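Local coordinates for protein glycosyl hyrolase, family 3 (Deinococcus radiodurans, PDB 3TEV) that probably hydrolyses O-glycosidic bonds as a TIM-barrel glycoside hydrolase of family 3, at residues A[221-226]-A[260-265]. Residues are numbered along the deposited sequence; the frame is centred on the assembly and turned at random.
Sequences AIMTAH and VTDSMG
V260 N donates to I222 O at 2.9 Å and V260 O accepts from T224 N, so M223 is bracketed by two nearly straight bonds and the strands run parallel. On the face that carries M223 and V260, packing is close: CB of M223 rests 3.8 Å from CG1 of V260. With CG anti to the backbone N (chi1 -172°), the selenomethionine chain runs on past V260 alongside the chain that follows it, and its CE ends 3.4 Å from OD1 of D262. M291, on the adjoining strand 290-291 where the barrel closes beside 258-261, touches both M223 and V260. These are neighbouring strands of the TIM barrel, and beyond their C-terminal ends, where barrels of this fold carry their active sites, the paired backbones give way to side chains. There the backbone link thins to a weak bond from D262 N to T224 O. H226 takes over: its NE2 meets S263 O at 2.9 Å, the oxygen lying in the ring plane while the nitrogen stands well above the plane of the S263 carbonyl. CB of D262 sits over one face of the imidazole, 4.0 Å from its centroid, and SE of M264 approaches CE1 obliquely. Because ND1 is hydrogen-bonded to T239, both ring nitrogens are engaged and the ring's rotation is fixed. Replacing H226 by an alanine would probably leave S263 O without this donor and open a gap beside D262 CB and M264 SE. The carboxylate of D262 is joined to this end of 221-226 less directly, through a water that accepts from H226 N and donates to OD2 at 2.7 Å, while OD1 takes the backbone N-H of S263. This water-bridged end is the looser one: S263, which supplies the acceptor for the ring, is itself partly exposed.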
ATOM      1  N   ALA A 221      -3.658  -7.218   1.173  1.00 36.17           N
ATOM      2  CA  ALA A 221      -3.536  -5.756   1.276  1.00 35.44           C
ATOM      3  C   ALA A 221      -3.688  -5.100  -0.087  1.00 35.83           C
ATOM      4  O   ALA A 221      -3.267  -5.663  -1.129  1.00 36.02           O
ATOM      5  CB  ALA A 221      -2.214  -5.367   1.878  1.00 34.79           C
ATOM      6  N   ILE A 222      -4.302  -3.918  -0.079  1.00 35.24           N
ATOM      7  CA  ILE A 222      -4.515  -3.140  -1.277  1.00 35.32           C
ATOM      8  C   ILE A 222      -4.076  -1.700  -1.032  1.00 35.44           C
ATOM      9  O   ILE A 222      -4.424  -1.131  -0.011  1.00 34.86           O
ATOM     10  CB  ILE A 222      -5.995  -3.120  -1.645  1.00 35.41           C
ATOM     11  CG1 ILE A 222      -6.456  -4.530  -2.065  1.00 36.19           C
ATOM     12  CG2 ILE A 222      -6.236  -2.118  -2.784  1.00 36.31           C
ATOM     13  CD1 ILE A 222      -7.908  -4.599  -2.531  1.00 34.90           C
HETATM   14  N   MSE A 223      -3.323  -1.128  -1.969  1.00 35.83           N
HETATM   15  CA  MSE A 223      -2.916   0.259  -1.899  1.00 36.76           C
HETATM   16  C   MSE A 223      -3.775   1.083  -2.839  1.00 37.45           C
HETATM   17  O   MSE A 223      -3.944   0.719  -4.022  1.00 37.10           O
HETATM   18  CB  MSE A 223      -1.464   0.426  -2.276  1.00 37.05           C
HETATM   19  CG  MSE A 223      -0.938   1.846  -2.031  1.00 40.14           C
HETATM   20 SE   MSE A 223       0.629   2.136  -3.090  0.75 45.33          SE
HETATM   21  CE  MSE A 223       1.759   3.006  -1.849  1.00 48.16           C
ATOM     22  N   THR A 224      -4.319   2.185  -2.319  1.00 37.26           N
ATOM     23  CA  THR A 224      -5.221   3.021  -3.097  1.00 39.17           C
ATOM     24  C   THR A 224      -4.499   4.121  -3.848  1.00 40.10           C
ATOM     25  O   THR A 224      -3.452   4.597  -3.434  1.00 41.96           O
ATOM     26  CB  THR A 224      -6.164   3.779  -2.201  1.00 39.41           C
ATOM     27  OG1 THR A 224      -5.389   4.776  -1.508  1.00 41.51           O
ATOM     28  CG2 THR A 224      -6.797   2.861  -1.220  1.00 39.08           C
ATOM     29  N   ALA A 225      -5.151   4.594  -4.884  1.00 40.86           N
ATOM     30  CA  ALA A 225      -4.653   5.597  -5.799  1.00 41.38           C
ATOM     31  C   ALA A 225      -5.263   6.983  -5.525  1.00 40.82           C
ATOM     32  O   ALA A 225      -6.466   7.088  -5.327  1.00 39.97           O
ATOM     33  CB  ALA A 225      -5.080   5.140  -7.197  1.00 41.64           C
ATOM     34  N   HIS A 226      -4.452   8.038  -5.579  1.00 41.40           N
ATOM     35  CA  HIS A 226      -4.958   9.411  -5.519  1.00 41.72           C
ATOM     36  C   HIS A 226      -5.591   9.801  -6.865  1.00 41.39           C
ATOM     37  O   HIS A 226      -5.146  10.733  -7.508  1.00 41.02           O
ATOM     38  CB  HIS A 226      -3.835  10.412  -5.202  1.00 42.32           C
ATOM     39  CG  HIS A 226      -3.060  10.115  -3.959  1.00 45.26           C
ATOM     40  ND1 HIS A 226      -3.655   9.702  -2.778  1.00 46.97           N
ATOM     41  CD2 HIS A 226      -1.733  10.213  -3.699  1.00 45.74           C
ATOM     42  CE1 HIS A 226      -2.720   9.532  -1.860  1.00 47.38           C
ATOM     43  NE2 HIS A 226      -1.548   9.840  -2.391  1.00 47.00           N
ATOM     44  N   VAL A 260      -4.323   0.473   2.436  1.00 31.95           N
ATOM     45  CA  VAL A 260      -3.292   1.463   2.734  1.00 33.56           C
ATOM     46  C   VAL A 260      -3.373   2.580   1.682  1.00 35.08           C
ATOM     47  O   VAL A 260      -3.662   2.302   0.533  1.00 35.20           O
ATOM     48  CB  VAL A 260      -1.850   0.816   2.840  1.00 33.55           C
ATOM     49  CG1 VAL A 260      -1.468   0.127   1.546  1.00 34.90           C
ATOM     50  CG2 VAL A 260      -0.777   1.868   3.182  1.00 31.84           C
ATOM     51  N   THR A 261      -3.155   3.833   2.078  1.00 36.66           N
ATOM     52  CA  THR A 261      -3.172   4.946   1.126  1.00 39.52           C
ATOM     53  C   THR A 261      -1.849   4.998   0.393  1.00 41.93           C
ATOM     54  O   THR A 261      -0.811   4.670   0.985  1.00 43.56           O
ATOM     55  CB  THR A 261      -3.185   6.274   1.833  1.00 39.66           C
ATOM     56  OG1 THR A 261      -1.882   6.464   2.452  1.00 40.95           O
ATOM     57  CG2 THR A 261      -4.297   6.330   2.859  1.00 37.38           C
ATOM     58  N   ASP A 262      -1.849   5.440  -0.864  1.00 43.87           N
ATOM     59  CA  ASP A 262      -0.586   5.786  -1.513  1.00 45.89           C
ATOM     60  C   ASP A 262       0.101   6.901  -0.697  1.00 47.15           C
ATOM     61  O   ASP A 262      -0.524   7.546   0.166  1.00 46.58           O
ATOM     62  CB  ASP A 262      -0.843   6.231  -2.965  1.00 46.55           C
ATOM     63  CG  ASP A 262       0.402   6.107  -3.877  1.00 48.89           C
ATOM     64  OD1 ASP A 262       1.537   5.997  -3.371  1.00 51.07           O
ATOM     65  OD2 ASP A 262       0.235   6.125  -5.123  1.00 50.51           O
ATOM     66  N   SER A 263       1.384   7.129  -0.965  1.00 49.15           N
ATOM     67  CA  SER A 263       2.165   8.157  -0.262  1.00 51.64           C
ATOM     68  C   SER A 263       1.447   9.530  -0.183  1.00 52.96           C
ATOM     69  O   SER A 263       1.068  10.095  -1.220  1.00 52.15           O
ATOM     70  CB  SER A 263       3.514   8.315  -0.966  1.00 51.90           C
ATOM     71  OG  SER A 263       4.179   9.498  -0.535  1.00 54.24           O
HETATM   72  N   MSE A 264       1.267  10.077   1.021  1.00 55.14           N
HETATM   73  CA  MSE A 264       0.561  11.374   1.120  1.00 57.85           C
HETATM   74  C   MSE A 264       1.429  12.590   0.738  1.00 60.48           C
HETATM   75  O   MSE A 264       0.935  13.721   0.718  1.00 60.12           O
HETATM   76  CB  MSE A 264      -0.070  11.577   2.501  1.00 57.62           C
HETATM   77  CG  MSE A 264      -0.968  10.438   2.979  1.00 57.89           C
HETATM   78 SE   MSE A 264      -2.488  10.031   1.805  0.75 59.75          SE
HETATM   79  CE  MSE A 264      -3.559  11.657   1.971  1.00 54.99           C
ATOM     80  N   GLY A 265       2.708  12.336   0.440  1.00 67.38           N
ATOM     81  CA  GLY A 265       3.675  13.364   0.030  1.00 72.58           C
ATOM     82  C   GLY A 265       3.765  13.641  -1.470  1.00 75.78           C
ATOM     83  O   GLY A 265       4.622  14.389  -1.928  1.00 76.35           O
TER
HETATM   84  O   HOH W   1      -1.550   7.634  -6.418  1.00 61.19           O